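Local coordinates for DisA protein (PDB 6CCA) that probably transfers methyl groups to carbon to build the gem-dimethyl group of disorazol on a trans-acyltransferase polyketide assembly line, at residues 307-319 / 356-370. Numbering follows the deposited sequence.
Sequences NVVHATKNLRSTL and LFEDAAERMKWSPLL
Arg363 reaches across to the backbone of 307-319 and shows how one guanidinium can tie a loop that leads into a helix to a second loop. Its NH1 lies 2.9 Å from His310 O, in the carbonyl plane and on a lone pair, while NH2 meets Thr312 O at 2.9 Å from above that carbonyl's plane. Leu315 CB and Phe357 CB cover opposite faces of the group, each toward its rim. Within its own segment, NH1 also donates to Pro368 O, and NE and NH2 grip Asp359 OD1 side-on in a salt bridge that, together with the two carbonyls across the contact, fixes the rotation of the group. The other carboxylate oxygen, Asp359 OD2, accepts from Leu315 N at 2.9 Å in a nearly straight bond (170°) and from a water that in turn accepts from Arg316 N. The aspartate thus joins Asn314, the N-cap whose OD1 takes Ser317 N, in serving the first turn of helix 315-325. Residues 307-314 link strand 300-306 to this helix in a beta-alpha-beta crossover that ends at the parallel strand 330-337, as in class I methyltransferases. Glu358 N bonds Lys313 O at 2.9 Å, in the carbonyl plane. At the helix side, Arg316 NE and NH2 form a side-on salt bridge with the single oxygen Glu362 OE2, NH2 at 3.1 Å, both from the same face of the carboxylate, whose plane is turned 81° from the guanidinium; Glu381 and Glu382 supply further salt bridges to this arginine. Apolar contacts flank the polar core: Leu315 CD2 and Leu370 CD1 meet tip to tip at 3.6 Å. With CG set between the backbone N and the carbonyl carbon (chi1 67°), the His310 ring brings CD2 alongside Pro368 CG and carries Leu369 CD2 over its face in a CH-pi contact 4.1 Å from the centroid; its ND1 is hydrogen-bonded to Glu336.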
loop_
_atom_site.group_PDB
_atom_site.type_symbol
_atom_site.label_atom_id
_atom_site.label_comp_id
_atom_site.label_asym_id
_atom_site.label_seq_id
_atom_site.Cartn_x
_atom_site.Cartn_y
_atom_site.Cartn_z
ATOM N N ASN A 307 4.071 0.566 -1.617
ATOM C CA ASN A 307 2.950 0.616 -0.695
ATOM C C ASN A 307 3.232 1.499 0.528
ATOM O O ASN A 307 2.862 1.136 1.633
ATOM C CB ASN A 307 2.422 -0.797 -0.290
ATOM C CG ASN A 307 1.569 -1.444 -1.416
ATOM O OD1 ASN A 307 0.507 -0.970 -1.734
ATOM N ND2 ASN A 307 2.086 -2.546 -2.044
ATOM N N VAL A 308 3.972 2.587 0.330
ATOM C CA VAL A 308 4.344 3.460 1.388
ATOM C C VAL A 308 4.213 4.970 1.093
ATOM O O VAL A 308 4.003 5.776 2.016
ATOM C CB VAL A 308 5.868 3.205 1.752
ATOM C CG1 VAL A 308 6.062 1.804 2.349
ATOM C CG2 VAL A 308 6.790 3.408 0.528
ATOM N N VAL A 309 4.257 5.399 -0.186
ATOM C CA VAL A 309 4.246 6.845 -0.443
ATOM C C VAL A 309 2.938 7.497 0.002
ATOM O O VAL A 309 2.909 8.722 0.338
ATOM C CB VAL A 309 4.526 7.172 -1.939
ATOM C CG1 VAL A 309 4.351 8.645 -2.279
ATOM C CG2 VAL A 309 5.974 6.795 -2.270
ATOM N N HIS A 310 1.845 6.721 -0.013
ATOM C CA HIS A 310 0.560 7.276 0.524
ATOM C C HIS A 310 0.616 7.618 2.053
ATOM O O HIS A 310 -0.272 8.294 2.558
ATOM C CB HIS A 310 -0.585 6.293 0.321
ATOM C CG HIS A 310 -0.433 5.039 1.137
ATOM N ND1 HIS A 310 0.173 3.896 0.642
ATOM C CD2 HIS A 310 -0.733 4.771 2.430
ATOM C CE1 HIS A 310 0.237 2.988 1.606
ATOM N NE2 HIS A 310 -0.332 3.485 2.690
ATOM N N ALA A 311 1.598 7.137 2.791
ATOM C CA ALA A 311 1.668 7.401 4.265
ATOM C C ALA A 311 2.366 8.680 4.559
ATOM O O ALA A 311 3.488 8.677 5.065
ATOM C CB ALA A 311 2.336 6.260 5.014
ATOM N N THR A 312 1.701 9.779 4.236
ATOM C CA THR A 312 2.286 11.090 4.346
ATOM C C THR A 312 1.177 12.091 4.605
ATOM O O THR A 312 0.029 11.881 4.217
ATOM C CB THR A 312 3.037 11.467 3.035
ATOM O OG1 THR A 312 3.610 12.778 3.198
ATOM C CG2 THR A 312 2.090 11.512 1.844
ATOM N N LYS A 313 1.515 13.220 5.200
ATOM C CA LYS A 313 0.529 14.233 5.504
ATOM C C LYS A 313 0.054 15.005 4.330
ATOM O O LYS A 313 -1.118 15.342 4.241
ATOM C CB LYS A 313 1.119 15.234 6.512
ATOM C CG LYS A 313 1.225 14.630 7.875
ATOM C CD LYS A 313 1.636 15.642 8.924
ATOM C CE LYS A 313 1.804 14.911 10.255
ATOM N NZ LYS A 313 2.843 15.563 11.094
ATOM N N ASN A 314 0.984 15.306 3.427
ATOM C CA ASN A 314 0.710 16.027 2.236
ATOM C C ASN A 314 1.353 15.402 1.000
ATOM O O ASN A 314 2.554 15.459 0.820
ATOM C CB ASN A 314 1.229 17.463 2.355
ATOM C CG ASN A 314 0.731 18.307 1.216
ATOM O OD1 ASN A 314 1.264 18.287 0.114
ATOM N ND2 ASN A 314 -0.397 18.967 1.439
ATOM N N LEU A 315 0.530 14.802 0.158
ATOM C CA LEU A 315 1.009 14.035 -0.976
ATOM C C LEU A 315 1.770 14.892 -1.986
ATOM O O LEU A 315 2.826 14.493 -2.459
ATOM C CB LEU A 315 -0.166 13.243 -1.595
ATOM C CG LEU A 315 0.191 12.091 -2.542
ATOM C CD1 LEU A 315 1.245 11.178 -1.871
ATOM C CD2 LEU A 315 -1.060 11.323 -2.964
ATOM N N ARG A 316 1.220 16.054 -2.325
ATOM C CA ARG A 316 1.843 16.934 -3.310
ATOM C C ARG A 316 3.246 17.350 -2.878
ATOM O O ARG A 316 4.167 17.411 -3.692
ATOM C CB ARG A 316 0.976 18.172 -3.546
ATOM C CG ARG A 316 -0.289 17.901 -4.344
ATOM C CD ARG A 316 -1.072 19.181 -4.587
ATOM N NE ARG A 316 -2.421 18.913 -5.076
ATOM C CZ ARG A 316 -2.732 18.755 -6.359
ATOM N NH1 ARG A 316 -1.790 18.839 -7.288
ATOM N NH2 ARG A 316 -3.988 18.513 -6.713
ATOM N N SER A 317 3.393 17.635 -1.589
ATOM C CA SER A 317 4.633 18.044 -1.037
ATOM C C SER A 317 5.654 16.869 -1.079
ATOM O O SER A 317 6.829 17.033 -1.342
ATOM C CB SER A 317 4.355 18.471 0.426
ATOM O OG SER A 317 5.539 18.780 1.060
ATOM N N THR A 318 5.170 15.678 -0.761
ATOM C CA THR A 318 6.004 14.507 -0.777
ATOM C C THR A 318 6.482 14.206 -2.194
ATOM O O THR A 318 7.653 13.922 -2.399
ATOM C CB THR A 318 5.224 13.338 -0.149
ATOM O OG1 THR A 318 5.090 13.564 1.257
ATOM C CG2 THR A 318 5.921 11.983 -0.358
ATOM N N LEU A 319 5.602 14.369 -3.170
ATOM C CA LEU A 319 5.965 14.207 -4.557
ATOM C C LEU A 319 7.010 15.218 -5.030
ATOM O O LEU A 319 7.893 14.863 -5.815
ATOM C CB LEU A 319 4.757 14.283 -5.468
ATOM C CG LEU A 319 3.781 13.115 -5.279
ATOM C CD1 LEU A 319 2.496 13.400 -6.061
ATOM C CD2 LEU A 319 4.391 11.775 -5.707
ATOM N N LEU A 356 -2.717 9.348 8.505
ATOM C CA LEU A 356 -1.737 10.468 8.632
ATOM C C LEU A 356 -2.158 11.620 7.763
ATOM O O LEU A 356 -1.913 12.768 8.079
ATOM C CB LEU A 356 -0.321 9.936 8.282
ATOM C CG LEU A 356 0.882 10.807 8.699
ATOM C CD1 LEU A 356 1.053 10.931 10.215
ATOM C CD2 LEU A 356 2.144 10.239 8.083
ATOM N N PHE A 357 -2.805 11.322 6.642
ATOM C CA PHE A 357 -3.148 12.317 5.662
ATOM C C PHE A 357 -3.911 13.537 6.206
ATOM O O PHE A 357 -4.851 13.381 6.975
ATOM C CB PHE A 357 -3.904 11.710 4.462
ATOM C CG PHE A 357 -5.240 11.142 4.807
ATOM C CD1 PHE A 357 -5.352 9.866 5.370
ATOM C CD2 PHE A 357 -6.397 11.884 4.593
ATOM C CE1 PHE A 357 -6.610 9.340 5.698
ATOM C CE2 PHE A 357 -7.641 11.365 4.931
ATOM C CZ PHE A 357 -7.751 10.088 5.487
ATOM N N GLU A 358 -3.532 14.714 5.716
ATOM C CA GLU A 358 -4.096 16.028 6.020
ATOM C C GLU A 358 -4.669 16.728 4.790
ATOM O O GLU A 358 -5.025 17.909 4.842
ATOM C CB GLU A 358 -3.007 16.892 6.671
ATOM C CG GLU A 358 -2.777 16.353 8.074
ATOM C CD GLU A 358 -1.867 17.192 8.933
ATOM O OE1 GLU A 358 -1.417 18.233 8.436
ATOM O OE2 GLU A 358 -1.600 16.755 10.084
ATOM N N ASP A 359 -4.771 15.982 3.699
ATOM C CA ASP A 359 -5.253 16.417 2.403
ATOM C C ASP A 359 -6.258 15.377 1.957
ATOM O O ASP A 359 -6.124 14.762 0.897
ATOM C CB ASP A 359 -4.109 16.567 1.359
ATOM C CG ASP A 359 -3.244 15.285 1.207
ATOM O OD1 ASP A 359 -3.470 14.329 1.978
ATOM O OD2 ASP A 359 -2.319 15.246 0.355
ATOM N N ALA A 360 -7.371 15.272 2.682
ATOM C CA ALA A 360 -8.433 14.330 2.338
ATOM C C ALA A 360 -8.980 14.426 0.977
ATOM O O ALA A 360 -9.310 13.397 0.414
ATOM C CB ALA A 360 -9.581 14.425 3.367
ATOM N N ALA A 361 -9.112 15.633 0.402
ATOM C CA ALA A 361 -9.674 15.760 -0.936
ATOM C C ALA A 361 -8.801 15.173 -2.009
ATOM O O ALA A 361 -9.267 14.993 -3.121
ATOM C CB ALA A 361 -9.899 17.220 -1.318
ATOM N N GLU A 362 -7.561 14.891 -1.725
ATOM C CA GLU A 362 -6.733 14.223 -2.758
ATOM C C GLU A 362 -6.896 12.691 -2.709
ATOM O O GLU A 362 -6.382 12.009 -3.598
ATOM C CB GLU A 362 -5.263 14.490 -2.536
ATOM C CG GLU A 362 -4.873 15.957 -2.605
ATOM C CD GLU A 362 -5.186 16.639 -3.891
ATOM O OE1 GLU A 362 -5.437 16.008 -4.953
ATOM O OE2 GLU A 362 -5.147 17.888 -3.854
ATOM N N ARG A 363 -7.574 12.183 -1.685
ATOM C CA ARG A 363 -7.592 10.713 -1.392
ATOM C C ARG A 363 -8.967 10.122 -1.571
ATOM O O ARG A 363 -9.957 10.857 -1.607
ATOM C CB ARG A 363 -7.153 10.459 0.046
ATOM C CG ARG A 363 -5.972 11.233 0.587
ATOM C CD ARG A 363 -4.636 10.970 -0.042
ATOM N NE ARG A 363 -3.603 11.742 0.648
ATOM C CZ ARG A 363 -2.550 11.251 1.282
ATOM N NH1 ARG A 363 -2.256 9.946 1.257
ATOM N NH2 ARG A 363 -1.700 12.076 1.849
ATOM N N MET A 364 -9.071 8.803 -1.680
ATOM C CA MET A 364 -10.364 8.135 -1.609
ATOM C C MET A 364 -10.876 8.201 -0.173
ATOM O O MET A 364 -10.146 8.216 0.771
ATOM C CB MET A 364 -10.310 6.707 -2.158
ATOM C CG MET A 364 -10.023 6.663 -3.658
ATOM S SD MET A 364 -9.993 4.993 -4.355
ATOM C CE MET A 364 -8.530 4.344 -3.588
ATOM N N LYS A 365 -12.187 8.244 -0.009
ATOM C CA LYS A 365 -12.760 8.551 1.290
ATOM C C LYS A 365 -12.374 7.527 2.349
ATOM O O LYS A 365 -12.300 6.345 2.040
ATOM C CB LYS A 365 -14.273 8.502 1.171
ATOM C CG LYS A 365 -14.970 9.238 2.313
ATOM C CD LYS A 365 -16.463 9.173 2.088
ATOM C CE LYS A 365 -17.141 9.861 3.246
ATOM N NZ LYS A 365 -18.581 9.692 3.018
ATOM N N TRP A 366 -12.035 8.007 3.538
ATOM C CA TRP A 366 -11.643 7.187 4.674
ATOM C C TRP A 366 -10.433 6.338 4.423
ATOM O O TRP A 366 -10.345 5.192 4.903
ATOM C CB TRP A 366 -12.797 6.328 5.105
ATOM C CG TRP A 366 -13.822 7.147 5.945
ATOM C CD1 TRP A 366 -13.587 8.049 6.990
ATOM C CD2 TRP A 366 -15.224 7.071 5.795
ATOM N NE1 TRP A 366 -14.794 8.526 7.477
ATOM C CE2 TRP A 366 -15.808 7.931 6.772
ATOM C CE3 TRP A 366 -16.034 6.405 4.905
ATOM C CZ2 TRP A 366 -17.183 8.084 6.885
ATOM C CZ3 TRP A 366 -17.366 6.559 5.013
ATOM C CH2 TRP A 366 -17.939 7.400 6.008
ATOM N N SER A 367 -9.447 6.968 3.777
ATOM C CA SER A 367 -8.286 6.277 3.325
ATOM C C SER A 367 -7.189 7.247 2.929
ATOM O O SER A 367 -7.451 8.392 2.617
ATOM C CB SER A 367 -8.655 5.421 2.144
ATOM O OG SER A 367 -8.380 6.022 0.892
ATOM N N PRO A 368 -5.955 6.768 2.925
ATOM C CA PRO A 368 -4.883 7.542 2.341
ATOM C C PRO A 368 -4.655 7.208 0.886
ATOM O O PRO A 368 -3.673 7.692 0.320
ATOM C CB PRO A 368 -3.694 7.132 3.175
ATOM C CG PRO A 368 -3.965 5.668 3.409
ATOM C CD PRO A 368 -5.465 5.536 3.587
ATOM N N LEU A 369 -5.524 6.415 0.283
ATOM C CA LEU A 369 -5.227 5.803 -1.031
ATOM C C LEU A 369 -5.763 6.571 -2.204
ATOM O O LEU A 369 -6.759 7.325 -2.050
ATOM C CB LEU A 369 -5.840 4.393 -1.081
ATOM C CG LEU A 369 -5.367 3.377 -0.040
ATOM C CD1 LEU A 369 -6.106 2.024 -0.211
ATOM C CD2 LEU A 369 -3.866 3.177 -0.047
ATOM N N LEU A 370 -5.177 6.332 -3.382
ATOM C CA LEU A 370 -5.657 6.866 -4.613
ATOM C C LEU A 370 -5.914 5.804 -5.613
ATOM O O LEU A 370 -5.190 4.803 -5.674
ATOM C CB LEU A 370 -4.665 7.891 -5.225
ATOM C CG LEU A 370 -4.627 9.306 -4.630
ATOM C CD1 LEU A 370 -4.041 9.385 -3.268
ATOM C CD2 LEU A 370 -3.730 10.125 -5.552
HETATM O O HOH W 1 -1.634 8.946 5.231
HETATM O O HOH W 2 -1.467 17.102 -1.344
#